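PDB 4N03: ABC-type branched-chain amino acid transport systems periplasmic component-like protein from Thermomonospora curvata, which probably serves as the substrate-binding component of an ABC transporter, binding fatty acids such as the palmitic acid held in this structure. Local coordinates for residues 136-139 / 140-143; 145-148 / 149-152; 156-159 / 160-164; 363-366 / 367-370; 391-394 / 395-399. One frame throughout, in Å; residues are numbered along the deposited sequence.

Contact 1: 136-139 / 140-143; sequences LGSK and YIQV
The Tyr140 ring carries Lys139 CB over one face, 4.1 Å above its plane and displaced toward the rim, while Ser138 OG approaches the same side chain obliquely. Beyond these neighbours, Ile119 and Glu120 of helix 109-122 and Ile340 of helix 336-343 touch the tyrosine. The amide of Gln142 is the second flat group: NE2 reaches Val143 O at 2.9 Å with that oxygen near the amide plane, and OE1 is taken by His343. Ser138 organises the bend. With OG turned beside the carbonyl carbon (chi1 170°), the hydroxyl accepts Tyr140 N at 3.1 Å and is also hydrogen-bonded to Glu120 OE1. The carbonyl O of Ser138 receives Ile141 N at 3.2 Å. Ser138 OG also lies against Ile141 CG1, 3.8 Å away. Replacing Ser138 with an alanine would probably leave Tyr140 N and Glu120 without this shared partner and weaken the tie between the bend and helix 109-122. Farther along, Leu136 CD2 meets Val143 CG2 at 4.0 Å, the two side chains crossing at about a right angle, and a water joins Ser138 N to Ile141 O. The Ser138–Ile141 bond closes a type I beta turn, set in the loop between strand 126-129 and helix 148-161, consistent with one of the interdomain connections of the periplasmic binding protein fold.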
loop_
_atom_site.group_PDB
_atom_site.type_symbol
_atom_site.label_atom_id
_atom_site.label_comp_id
_atom_site.label_asym_id
_atom_site.label_seq_id
_atom_site.Cartn_x
_atom_site.Cartn_y
_atom_site.Cartn_z
ATOM N N LEU A 136 10.980 7.024 0.913
ATOM C CA LEU A 136 12.292 6.431 0.781
ATOM C C LEU A 136 13.324 7.309 1.461
ATOM O O LEU A 136 13.073 8.498 1.737
ATOM C CB LEU A 136 12.663 6.230 -0.693
ATOM C CG LEU A 136 11.812 5.208 -1.456
ATOM C CD1 LEU A 136 12.306 5.194 -2.898
ATOM C CD2 LEU A 136 11.917 3.810 -0.842
ATOM N N GLY A 137 14.476 6.734 1.736
ATOM C CA GLY A 137 15.593 7.490 2.311
ATOM C C GLY A 137 15.607 7.569 3.801
ATOM O O GLY A 137 16.394 8.307 4.392
ATOM N N SER A 138 14.765 6.790 4.469
ATOM C CA SER A 138 14.795 6.744 5.941
ATOM C C SER A 138 15.069 5.357 6.422
ATOM O O SER A 138 14.292 4.429 6.116
ATOM C CB SER A 138 13.474 7.139 6.544
ATOM O OG SER A 138 13.577 6.826 7.959
ATOM N N LYS A 139 16.101 5.155 7.234
ATOM C CA LYS A 139 16.418 3.837 7.776
ATOM C C LYS A 139 15.199 3.240 8.475
ATOM O O LYS A 139 15.049 2.030 8.452
ATOM C CB LYS A 139 17.611 3.893 8.777
ATOM C CG LYS A 139 18.201 2.534 9.183
ATOM C CD LYS A 139 19.295 2.624 10.261
ATOM C CE LYS A 139 19.637 1.235 10.803
ATOM N NZ LYS A 139 20.724 1.293 11.816
ATOM N N TYR A 140 14.422 4.098 9.112
ATOM C CA TYR A 140 13.359 3.629 9.996
ATOM C C TYR A 140 12.052 3.370 9.306
ATOM O O TYR A 140 11.146 2.774 9.933
ATOM C CB TYR A 140 13.192 4.607 11.151
ATOM C CG TYR A 140 14.432 4.692 11.940
ATOM C CD1 TYR A 140 14.766 3.688 12.809
ATOM C CD2 TYR A 140 15.343 5.723 11.760
ATOM C CE1 TYR A 140 15.925 3.698 13.528
ATOM C CE2 TYR A 140 16.568 5.703 12.482
ATOM C CZ TYR A 140 16.819 4.650 13.341
ATOM O OH TYR A 140 17.967 4.579 14.114
ATOM N N ILE A 141 11.894 3.751 8.045
ATOM C CA ILE A 141 10.645 3.560 7.316
ATOM C C ILE A 141 10.844 2.517 6.262
ATOM O O ILE A 141 11.730 2.674 5.417
ATOM C CB ILE A 141 10.124 4.860 6.704
ATOM C CG1 ILE A 141 9.929 5.920 7.789
ATOM C CG2 ILE A 141 8.843 4.567 5.941
ATOM C CD1 ILE A 141 9.551 7.291 7.250
ATOM N N GLN A 142 10.102 1.410 6.317
ATOM C CA GLN A 142 10.140 0.441 5.227
ATOM C C GLN A 142 9.013 0.660 4.276
ATOM O O GLN A 142 7.859 0.315 4.585
ATOM C CB GLN A 142 10.052 -0.980 5.771
ATOM C CG GLN A 142 10.057 -2.029 4.662
ATOM C CD GLN A 142 11.394 -1.960 3.915
ATOM O OE1 GLN A 142 12.441 -2.149 4.523
ATOM N NE2 GLN A 142 11.353 -1.722 2.624
ATOM N N VAL A 143 9.325 1.176 3.095
ATOM C CA VAL A 143 8.342 1.236 2.028
ATOM C C VAL A 143 8.318 -0.131 1.393
ATOM O O VAL A 143 9.316 -0.637 0.927
ATOM C CB VAL A 143 8.698 2.310 0.993
ATOM C CG1 VAL A 143 7.612 2.321 -0.076
ATOM C CG2 VAL A 143 8.833 3.686 1.650
HETATM O O HOH W 1 12.793 4.602 3.538
#

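Contact 2: 145-148 / 149-152; sequences GTTY and DVDM. With PLM (palmitic acid), chain B.
Thr147 O accepts Asp151 N at 3.1 Å and Tyr148 O accepts the amide of Met152 (a selenomethionine), so the backbone from 147 onward is the opening turn of helix 148-161. Thr147 occupies the N-cap position, yet its hydroxyl does not cap a backbone amide. Its OG1 sits between the backbone N and the carbonyl carbon (chi1 50°) and donates to Asp149 OD1 at 2.7 Å, nearly along the carboxylate C-O axis, the two side chains lying side by side. The same OD1 accepts Val150 N at 2.9 Å, on its anti side but tilted out of the carboxylate plane, while OD2 is hydrogen-bonded to Tyr398 OH. Replacing Asp149 with an alanine would probably leave the Thr147 hydroxyl, Val150 N and the Tyr398 hydroxyl without their common partner. One residue earlier, Thr146 OG1 donates to Asp151 OD1 at 2.6 Å from above the carboxylate plane, and this oxygen has a second partner in Thr370 OG1. Thr146 CG2 meanwhile packs on Val150 CG1 at 4.0 Å. Tyr148 turns the other way, to the palmitic acid: its OH donates to PLM O1 at 2.5 Å, in the plane of the ring and at its edge. Tyr84 OH and Ser109 OG bind the same ligand. Gly145 borders the chain's tail, where a side-chain carbon would crowd PLM CF. The chemistry implies two roles at one helix start: Asp149, whose negative charge the helix N-terminus is likely to favour while hydroxyls hold Asp151, and a tyrosine gripping the fatty acid head group.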
loop_
_atom_site.group_PDB
_atom_site.type_symbol
_atom_site.label_atom_id
_atom_site.label_comp_id
_atom_site.label_asym_id
_atom_site.label_seq_id
_atom_site.Cartn_x
_atom_site.Cartn_y
_atom_site.Cartn_z
ATOM N N GLY A 145 7.026 -3.221 -1.242
ATOM C CA GLY A 145 6.658 -3.314 -2.636
ATOM C C GLY A 145 7.394 -2.295 -3.502
ATOM O O GLY A 145 8.576 -1.982 -3.259
ATOM N N THR A 146 6.698 -1.863 -4.536
ATOM C CA THR A 146 7.130 -0.808 -5.442
ATOM C C THR A 146 6.684 0.549 -4.914
ATOM O O THR A 146 5.794 0.652 -4.041
ATOM C CB THR A 146 6.438 -1.012 -6.801
ATOM O OG1 THR A 146 5.038 -1.100 -6.500
ATOM C CG2 THR A 146 6.887 -2.257 -7.514
ATOM N N THR A 147 7.265 1.609 -5.456
ATOM C CA THR A 147 6.731 2.942 -5.302
ATOM C C THR A 147 5.762 3.277 -6.418
ATOM O O THR A 147 5.742 2.642 -7.469
ATOM C CB THR A 147 7.877 3.953 -5.202
ATOM O OG1 THR A 147 8.818 3.760 -6.254
ATOM C CG2 THR A 147 8.557 3.815 -3.876
ATOM N N TYR A 148 4.958 4.313 -6.194
ATOM C CA TYR A 148 3.860 4.612 -7.093
ATOM C C TYR A 148 4.270 4.914 -8.507
ATOM O O TYR A 148 3.601 4.625 -9.476
ATOM C CB TYR A 148 3.058 5.782 -6.578
ATOM C CG TYR A 148 2.223 5.499 -5.372
ATOM C CD1 TYR A 148 1.327 4.409 -5.308
ATOM C CD2 TYR A 148 2.317 6.286 -4.261
ATOM C CE1 TYR A 148 0.549 4.181 -4.186
ATOM C CE2 TYR A 148 1.523 6.058 -3.148
ATOM C CZ TYR A 148 0.625 4.997 -3.115
ATOM O OH TYR A 148 -0.189 4.714 -2.034
ATOM N N ASP A 149 5.392 5.649 -8.646
ATOM C CA ASP A 149 5.976 5.988 -9.935
ATOM C C ASP A 149 6.337 4.755 -10.741
ATOM O O ASP A 149 5.972 4.642 -11.889
ATOM C CB ASP A 149 7.123 6.982 -9.824
ATOM C CG ASP A 149 8.200 6.666 -8.813
ATOM O OD1 ASP A 149 8.143 5.611 -8.136
ATOM O OD2 ASP A 149 9.107 7.534 -8.690
ATOM N N VAL A 150 7.054 3.827 -10.103
ATOM C CA VAL A 150 7.400 2.584 -10.754
ATOM C C VAL A 150 6.166 1.814 -11.178
ATOM O O VAL A 150 6.140 1.270 -12.285
ATOM C CB VAL A 150 8.262 1.731 -9.789
ATOM C CG1 VAL A 150 8.381 0.259 -10.211
ATOM C CG2 VAL A 150 9.636 2.381 -9.643
ATOM N N ASP A 151 5.096 1.779 -10.370
ATOM C CA ASP A 151 3.871 1.118 -10.798
ATOM C C ASP A 151 3.282 1.756 -12.059
ATOM O O ASP A 151 2.833 1.042 -12.935
ATOM C CB ASP A 151 2.801 1.120 -9.713
ATOM C CG ASP A 151 3.041 0.105 -8.622
ATOM O OD1 ASP A 151 3.777 -0.863 -8.816
ATOM O OD2 ASP A 151 2.390 0.322 -7.563
HETATM N N MSE A 152 3.238 3.096 -12.152
HETATM C CA MSE A 152 2.738 3.719 -13.363
HETATM C C MSE A 152 3.663 3.518 -14.545
HETATM O O MSE A 152 3.181 3.398 -15.649
HETATM C CB MSE A 152 2.490 5.219 -13.145
HETATM C CG MSE A 152 1.311 5.517 -12.219
HETATM SE SE MSE A 152 -0.380 4.970 -12.988
HETATM C CE MSE A 152 -0.652 3.365 -12.112
HETATM C C1 PLM B . -1.639 6.981 -0.083
HETATM O O1 PLM B . -0.482 6.575 -0.369
HETATM O O2 PLM B . -1.887 8.004 0.592
HETATM C C2 PLM B . -2.811 6.088 -0.424
HETATM C C3 PLM B . -2.913 4.985 0.717
HETATM C C4 PLM B . -3.903 3.889 0.396
HETATM C C5 PLM B . -4.040 2.894 1.496
HETATM C C6 PLM B . -4.942 1.662 1.265
HETATM C C7 PLM B . -4.123 0.502 0.715
HETATM C C8 PLM B . -4.908 -0.700 0.265
HETATM C C9 PLM B . -4.092 -1.954 0.014
HETATM C CA PLM B . -3.567 -2.119 -1.432
HETATM C CB PLM B . -2.502 -3.288 -1.432
HETATM C CC PLM B . -1.162 -2.832 -2.080
HETATM C CD PLM B . 0.044 -3.649 -1.666
HETATM C CE PLM B . 1.392 -3.229 -2.238
HETATM C CF PLM B . 2.535 -3.667 -1.310
HETATM C CG PLM B . 3.018 -5.090 -1.526
#

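Contact 3: 156-159 / 160-164; sequences VQWL and MDKKL
Lys162 lays its aliphatic chain over one face of the Trp158 indole, a CH-pi contact in which CG stands 3.8 Å from the centroid of the five-membered ring and 19° off its normal. Two conformations bring this about. Trp158 holds CG opposite its backbone N (chi1 178°), which sends the indole out from the side of the helix. The first torsion of Lys162 (-60°) puts its CG over the ring, and the bend at chi2 brings CE back near Trp158 NE1. The nearest of these approaches is Lys162 CG to Trp158 NE1, 3.6 Å. Farther round the ring, Leu164 CD1 comes obliquely to Trp158 CZ3. It also touches Leu159 CD2 at 3.8 Å, the two leucine side chains crossing at about a right angle; one leucine methyl thus joins the indole to the neighbouring leucine. On another side of the helix Gln157 is bent at chi2, which directs NE2 to Asp161 OD1. That bond is weak, 3.1 Å long and strongly bent, though the amide and carboxylate planes are nearly parallel. The backbone then closes the helix. Lys163 has positive phi, its N bonds to Met160 O at 3.0 Å, and Leu164 N returns to Leu159 O at 2.9 Å: a Schellman motif, and the turn that carries Leu164 back over the last helical residues. Around this end of helix 148-161, Trp158 meets Phe276 edge-to-face and rests on Val386 and Phe390 of strand 383-390, its NE1 weakly bonded to Glu387, whereas Val156 and Met160 pack against helix 179-195.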
loop_
_atom_site.group_PDB
_atom_site.type_symbol
_atom_site.label_atom_id
_atom_site.label_comp_id
_atom_site.label_asym_id
_atom_site.label_seq_id
_atom_site.Cartn_x
_atom_site.Cartn_y
_atom_site.Cartn_z
ATOM N N VAL A 156 2.034 1.857 -17.728
ATOM C CA VAL A 156 2.010 2.486 -19.041
ATOM C C VAL A 156 2.724 1.637 -20.066
ATOM O O VAL A 156 2.258 1.501 -21.197
ATOM C CB VAL A 156 2.538 3.930 -18.973
ATOM C CG1 VAL A 156 2.681 4.511 -20.361
ATOM C CG2 VAL A 156 1.597 4.763 -18.090
ATOM N N GLN A 157 3.857 1.061 -19.692
ATOM C CA GLN A 157 4.531 0.162 -20.623
ATOM C C GLN A 157 3.611 -0.994 -20.999
ATOM O O GLN A 157 3.541 -1.429 -22.138
ATOM C CB GLN A 157 5.814 -0.361 -20.040
ATOM C CG GLN A 157 6.585 -1.281 -20.995
ATOM C CD GLN A 157 7.138 -0.544 -22.194
ATOM O OE1 GLN A 157 8.174 0.129 -22.102
ATOM N NE2 GLN A 157 6.462 -0.626 -23.312
ATOM N N TRP A 158 2.856 -1.515 -20.018
ATOM C CA TRP A 158 1.878 -2.569 -20.269
ATOM C C TRP A 158 0.779 -2.120 -21.197
ATOM O O TRP A 158 0.431 -2.824 -22.136
ATOM C CB TRP A 158 1.303 -3.063 -18.947
ATOM C CG TRP A 158 0.246 -4.118 -19.055
ATOM C CD1 TRP A 158 0.427 -5.446 -19.244
ATOM C CD2 TRP A 158 -1.156 -3.901 -18.972
ATOM N NE1 TRP A 158 -0.791 -6.084 -19.264
ATOM C CE2 TRP A 158 -1.780 -5.159 -19.131
ATOM C CE3 TRP A 158 -1.944 -2.774 -18.788
ATOM C CZ2 TRP A 158 -3.160 -5.317 -19.089
ATOM C CZ3 TRP A 158 -3.340 -2.945 -18.736
ATOM C CH2 TRP A 158 -3.914 -4.206 -18.889
ATOM N N LEU A 159 0.239 -0.917 -20.981
ATOM C CA LEU A 159 -0.770 -0.402 -21.909
ATOM C C LEU A 159 -0.273 -0.389 -23.352
ATOM O O LEU A 159 -0.989 -0.702 -24.293
ATOM C CB LEU A 159 -1.220 1.002 -21.521
ATOM C CG LEU A 159 -2.026 1.168 -20.236
ATOM C CD1 LEU A 159 -2.237 2.629 -19.923
ATOM C CD2 LEU A 159 -3.358 0.444 -20.307
HETATM N N MSE A 160 1.001 0.033 -23.551
HETATM C CA MSE A 160 1.607 0.070 -24.882
HETATM C C MSE A 160 1.825 -1.327 -25.441
HETATM O O MSE A 160 1.547 -1.609 -26.607
HETATM C CB MSE A 160 2.990 0.688 -24.810
HETATM C CG MSE A 160 2.952 2.155 -24.508
HETATM SE SE MSE A 160 2.797 3.167 -26.176
HETATM C CE MSE A 160 4.584 2.576 -26.655
ATOM N N ASP A 161 2.334 -2.212 -24.586
ATOM C CA ASP A 161 2.564 -3.586 -25.018
ATOM C C ASP A 161 1.284 -4.286 -25.421
ATOM O O ASP A 161 1.293 -5.105 -26.349
ATOM C CB ASP A 161 3.188 -4.407 -23.888
ATOM C CG ASP A 161 4.605 -4.042 -23.578
ATOM O OD1 ASP A 161 5.253 -3.283 -24.321
ATOM O OD2 ASP A 161 5.075 -4.534 -22.524
ATOM N N LYS A 162 0.185 -3.935 -24.774
ATOM C CA LYS A 162 -1.114 -4.518 -25.067
ATOM C C LYS A 162 -1.895 -3.773 -26.137
ATOM O O LYS A 162 -3.039 -4.081 -26.432
ATOM C CB LYS A 162 -1.932 -4.694 -23.789
ATOM C CG LYS A 162 -1.243 -5.603 -22.803
ATOM C CD LYS A 162 -0.879 -6.976 -23.387
ATOM C CE LYS A 162 -0.318 -7.946 -22.371
ATOM N NZ LYS A 162 0.128 -9.220 -22.979
ATOM N N LYS A 163 -1.261 -2.759 -26.744
ATOM C CA LYS A 163 -1.838 -1.996 -27.850
ATOM C C LYS A 163 -3.101 -1.227 -27.435
ATOM O O LYS A 163 -3.929 -0.866 -28.280
ATOM C CB LYS A 163 -2.024 -2.877 -29.085
ATOM C CG LYS A 163 -0.729 -3.519 -29.526
ATOM C CD LYS A 163 -0.862 -4.308 -30.820
ATOM C CE LYS A 163 -0.969 -3.438 -32.063
ATOM N NZ LYS A 163 -0.903 -4.248 -33.303
ATOM N N LEU A 164 -3.228 -0.966 -26.138
ATOM C CA LEU A 164 -4.301 -0.138 -25.630
ATOM C C LEU A 164 -3.993 1.341 -25.831
ATOM O O LEU A 164 -4.900 2.158 -25.826
ATOM C CB LEU A 164 -4.555 -0.462 -24.159
ATOM C CG LEU A 164 -5.116 -1.866 -23.866
ATOM C CD1 LEU A 164 -5.203 -2.107 -22.375
ATOM C CD2 LEU A 164 -6.460 -2.063 -24.509
#

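Contact 4: 363-366 / 367-370; sequences DKPA and TRKT
Pro365 and Arg368 meet obliquely, Pro365 CD standing 4.0 Å from both NE and NH2 of Arg368. The close part of the contact lies at the bend: Pro365 CB is 3.3 Å from Thr367 O, and the ring and Ala366 are both buried. No direct hydrogen bond joins 363-366 to 367-370. The polar link runs instead through a water that donates to Pro365 O at 2.9 Å and accepts from Arg368 NE at the same length, sitting at the edge of the guanidinium, in its plane. The far side of that group is fixed more firmly, since Arg368 NH1 is hydrogen-bonded to Ala395 O and Tyr398 O, two carbonyls around the C-terminal end of helix 393-397. The side toward Lys364 is looser. Lys364 CB only approaches the guanidinium edge, 4.2 Å from Arg368 NH2, and the lysine is solvent-exposed, with a cation-pi contact to Tyr361. Downstream, Thr367 sets OG1 beside its carbonyl carbon (chi1 178°), facing the following peptides, and there it accepts Lys369 N at 3.2 Å with an N-H...O angle of 156°. This is an ST turn. It comes just before strand 370-375, so the contact belongs to the loop from helix 336-343 into the larger sheet, consistent with one of the interdomain crossings of the leucine-binding protein family.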
loop_
_atom_site.group_PDB
_atom_site.type_symbol
_atom_site.label_atom_id
_atom_site.label_comp_id
_atom_site.label_asym_id
_atom_site.label_seq_id
_atom_site.Cartn_x
_atom_site.Cartn_y
_atom_site.Cartn_z
ATOM N N ASP A 363 17.237 3.356 -0.320
ATOM C CA ASP A 363 17.491 4.416 -1.275
ATOM C C ASP A 363 16.912 4.105 -2.631
ATOM O O ASP A 363 17.286 4.762 -3.633
ATOM C CB ASP A 363 18.997 4.681 -1.412
ATOM C CG ASP A 363 19.750 3.514 -1.949
ATOM O OD1 ASP A 363 19.535 2.367 -1.488
ATOM O OD2 ASP A 363 20.577 3.701 -2.850
ATOM N N LYS A 364 16.022 3.124 -2.698
ATOM C CA LYS A 364 15.382 2.659 -3.931
ATOM C C LYS A 364 14.254 1.711 -3.509
ATOM O O LYS A 364 14.255 1.296 -2.352
ATOM C CB LYS A 364 16.417 1.951 -4.823
ATOM C CG LYS A 364 17.119 0.789 -4.158
ATOM C CD LYS A 364 18.454 0.398 -4.818
ATOM C CE LYS A 364 19.450 -0.104 -3.745
ATOM N NZ LYS A 364 20.843 -0.617 -4.001
ATOM N N PRO A 365 13.369 1.382 -4.417
ATOM C CA PRO A 365 12.245 0.530 -3.985
ATOM C C PRO A 365 12.710 -0.881 -3.634
ATOM O O PRO A 365 13.653 -1.414 -4.190
ATOM C CB PRO A 365 11.360 0.508 -5.227
ATOM C CG PRO A 365 11.696 1.807 -5.936
ATOM C CD PRO A 365 13.159 1.910 -5.766
ATOM N N ALA A 366 11.966 -1.502 -2.709
ATOM C CA ALA A 366 12.212 -2.854 -2.240
ATOM C C ALA A 366 12.038 -3.917 -3.327
ATOM O O ALA A 366 12.612 -4.980 -3.200
ATOM C CB ALA A 366 11.301 -3.137 -1.088
ATOM N N THR A 367 11.262 -3.610 -4.342
ATOM C CA THR A 367 11.135 -4.353 -5.572
ATOM C C THR A 367 10.645 -3.391 -6.669
ATOM O O THR A 367 10.111 -2.336 -6.340
ATOM C CB THR A 367 10.195 -5.563 -5.425
ATOM O OG1 THR A 367 10.074 -6.208 -6.668
ATOM C CG2 THR A 367 8.799 -5.162 -4.946
ATOM N N ARG A 368 10.800 -3.773 -7.909
ATOM C CA ARG A 368 10.251 -3.030 -9.053
ATOM C C ARG A 368 9.286 -3.838 -9.888
ATOM O O ARG A 368 8.992 -3.480 -11.014
ATOM C CB ARG A 368 11.350 -2.379 -9.922
ATOM C CG ARG A 368 12.188 -1.427 -9.143
ATOM C CD ARG A 368 13.089 -0.612 -10.054
ATOM N NE ARG A 368 14.047 0.111 -9.261
ATOM C CZ ARG A 368 14.737 1.184 -9.719
ATOM N NH1 ARG A 368 14.441 1.722 -10.887
ATOM N NH2 ARG A 368 15.609 1.706 -8.926
ATOM N N LYS A 369 8.733 -4.935 -9.290
ATOM C CA LYS A 369 7.808 -5.791 -9.998
ATOM C C LYS A 369 6.346 -5.409 -9.657
ATOM O O LYS A 369 5.973 -5.301 -8.489
ATOM C CB LYS A 369 8.070 -7.231 -9.622
ATOM C CG LYS A 369 9.444 -7.687 -10.026
ATOM C CD LYS A 369 9.695 -9.158 -9.940
ATOM C CE LYS A 369 11.152 -9.453 -10.250
ATOM N NZ LYS A 369 12.093 -8.952 -9.188
ATOM N N THR A 370 5.587 -5.174 -10.707
ATOM C CA THR A 370 4.200 -4.746 -10.610
ATOM C C THR A 370 3.302 -5.764 -11.293
ATOM O O THR A 370 3.561 -6.180 -12.417
ATOM C CB THR A 370 4.043 -3.399 -11.370
ATOM O OG1 THR A 370 4.931 -2.423 -10.798
ATOM C CG2 THR A 370 2.618 -2.881 -11.382
HETATM O O HOH W 2 14.957 -0.819 -6.700
#

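Contact 5: 391-394 / 395-399; sequences ESEL and AKNYQ
An N-cap opens the short helix 393-397: Ser392 OG accepts Ala395 N at 3.0 Å, with an N-H...O angle of 158°. The hydroxyl, held between the backbone N and the carbonyl carbon (chi1 66°), is also hydrogen-bonded to Asn154 OD1 and touches Ala395 CB. Backbone bonds from Lys396 N to Ser392 O and from Asn397 N to Glu393 O make the turn; the next, from Tyr398 N to Leu394 O, is weak at 3.3 Å, as expected where the helix ends. On the outer surface Glu393 and Lys396 run side by side. The salt bridge is long, 3.9 Å from Glu393 OE2 to Lys396 NZ, and Glu393 has two deposited conformers, so it is a doubtful tie. A water linking Glu393 OE1 to Asn397 ND2 depends on the same conformer and is equally tentative. Glu391 crosses Lys396 at about a right angle and touches its root instead, Glu391 OE2 lying 3.3 Å from Lys396 CB, while Glu391 OE2 and Lys396 NZ stay 6.0 Å apart. Leu394 faces inward onto Ile153 of helix 148-161 and Tyr190, Ala191 and Leu195 of helix 179-195, which seats this short helix, directly after strand 383-390, against both longer helices.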
loop_
_atom_site.group_PDB
_atom_site.type_symbol
_atom_site.label_atom_id
_atom_site.label_comp_id
_atom_site.label_asym_id
_atom_site.label_seq_id
_atom_site.Cartn_x
_atom_site.Cartn_y
_atom_site.Cartn_z
ATOM N N GLU A 391 8.862 -6.460 -14.126
ATOM C CA GLU A 391 9.662 -5.248 -14.128
ATOM C C GLU A 391 10.032 -4.899 -15.538
ATOM O O GLU A 391 10.823 -5.604 -16.158
ATOM C CB GLU A 391 10.887 -5.467 -13.268
ATOM C CG GLU A 391 11.835 -4.273 -13.258
ATOM C CD GLU A 391 13.042 -4.474 -12.375
ATOM O OE1 GLU A 391 13.202 -5.547 -11.730
ATOM O OE2 GLU A 391 13.775 -3.474 -12.268
ATOM N N SER A 392 9.407 -3.889 -16.087
ATOM C CA SER A 392 9.837 -3.387 -17.395
ATOM C C SER A 392 11.250 -2.847 -17.378
ATOM O O SER A 392 11.714 -2.387 -16.369
ATOM C CB SER A 392 8.889 -2.315 -17.909
ATOM O OG SER A 392 8.898 -1.137 -17.145
ATOM N N GLU A 393 11.920 -2.928 -18.510
ATOM C CA GLU A 393 13.215 -2.232 -18.676
ATOM C C GLU A 393 13.099 -0.761 -18.381
ATOM O O GLU A 393 13.981 -0.160 -17.776
ATOM C CB GLU A 393 13.800 -2.476 -20.051
ATOM C CG GLU A 393 14.251 -3.902 -20.277
ATOM C CD GLU A 393 15.281 -4.409 -19.282
ATOM O OE1 GLU A 393 16.363 -3.787 -19.131
ATOM O OE2 GLU A 393 15.018 -5.454 -18.631
ATOM N N LEU A 394 11.989 -0.185 -18.790
ATOM C CA LEU A 394 11.711 1.177 -18.566
ATOM C C LEU A 394 11.768 1.507 -17.072
ATOM O O LEU A 394 12.375 2.489 -16.639
ATOM C CB LEU A 394 10.347 1.453 -19.189
ATOM C CG LEU A 394 9.909 2.889 -19.265
ATOM C CD1 LEU A 394 10.817 3.741 -20.114
ATOM C CD2 LEU A 394 8.480 2.989 -19.812
ATOM N N ALA A 395 11.082 0.680 -16.257
ATOM C CA ALA A 395 11.119 0.875 -14.827
ATOM C C ALA A 395 12.469 0.541 -14.193
ATOM O O ALA A 395 12.863 1.150 -13.221
ATOM C CB ALA A 395 10.044 0.061 -14.143
ATOM N N LYS A 396 13.157 -0.450 -14.747
ATOM C CA LYS A 396 14.436 -0.866 -14.218
ATOM C C LYS A 396 15.472 0.270 -14.315
ATOM O O LYS A 396 16.270 0.405 -13.429
ATOM C CB LYS A 396 14.970 -2.024 -15.039
ATOM C CG LYS A 396 16.272 -2.654 -14.543
ATOM C CD LYS A 396 16.508 -3.926 -15.387
ATOM C CE LYS A 396 17.648 -4.788 -14.964
ATOM N NZ LYS A 396 17.856 -5.804 -16.027
ATOM N N ASN A 397 15.444 1.069 -15.389
ATOM C CA ASN A 397 16.444 2.077 -15.638
ATOM C C ASN A 397 16.059 3.440 -15.088
ATOM O O ASN A 397 16.888 4.341 -15.062
ATOM C CB ASN A 397 16.801 2.149 -17.134
ATOM C CG ASN A 397 17.371 0.841 -17.657
ATOM O OD1 ASN A 397 17.946 0.058 -16.910
ATOM N ND2 ASN A 397 17.221 0.619 -18.911
ATOM N N TYR A 398 14.805 3.604 -14.688
ATOM C CA TYR A 398 14.290 4.833 -14.134
ATOM C C TYR A 398 14.999 5.151 -12.842
ATOM O O TYR A 398 15.310 4.291 -12.029
ATOM C CB TYR A 398 12.806 4.601 -13.821
ATOM C CG TYR A 398 12.120 5.712 -13.040
ATOM C CD1 TYR A 398 11.912 6.992 -13.551
ATOM C CD2 TYR A 398 11.660 5.473 -11.763
ATOM C CE1 TYR A 398 11.263 7.947 -12.838
ATOM C CE2 TYR A 398 10.997 6.409 -11.054
ATOM C CZ TYR A 398 10.780 7.662 -11.569
ATOM O OH TYR A 398 10.145 8.634 -10.888
ATOM N N GLN A 399 15.282 6.457 -12.668
ATOM C CA GLN A 399 15.873 7.000 -11.452
ATOM C C GLN A 399 14.828 7.362 -10.447
ATOM O O GLN A 399 14.034 8.264 -10.662
ATOM C CB GLN A 399 16.707 8.243 -11.791
ATOM C CG GLN A 399 17.759 8.043 -12.818
ATOM C CD GLN A 399 18.725 6.986 -12.385
ATOM O OE1 GLN A 399 19.586 7.271 -11.530
ATOM N NE2 GLN A 399 18.641 5.790 -12.948
HETATM O O HOH W 3 18.002 -1.805 -20.232
#

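Contacts 1, 2 and 3 follow in series along the chain, leading from the loop after strand 126-129 into helix 148-161 and to its end; contacts 4 and 5 come much later. Contact 2 lies at the middle of the group: its centre is 7 Å from that of contact 4, 11 Å from that of contact 5 and about 15 Å from that of contact 1. Contact 3, on the same helix, is centre to centre about 31 Å from contact 1 and meets contact 5 where Gln157 packs on Leu394. Contacts 1 and 4 also touch, through Leu136 and Lys364. The two loops leading to the seven-stranded sheet's lobe thus run side by side near the palmitic acid, consistent with a hinge region.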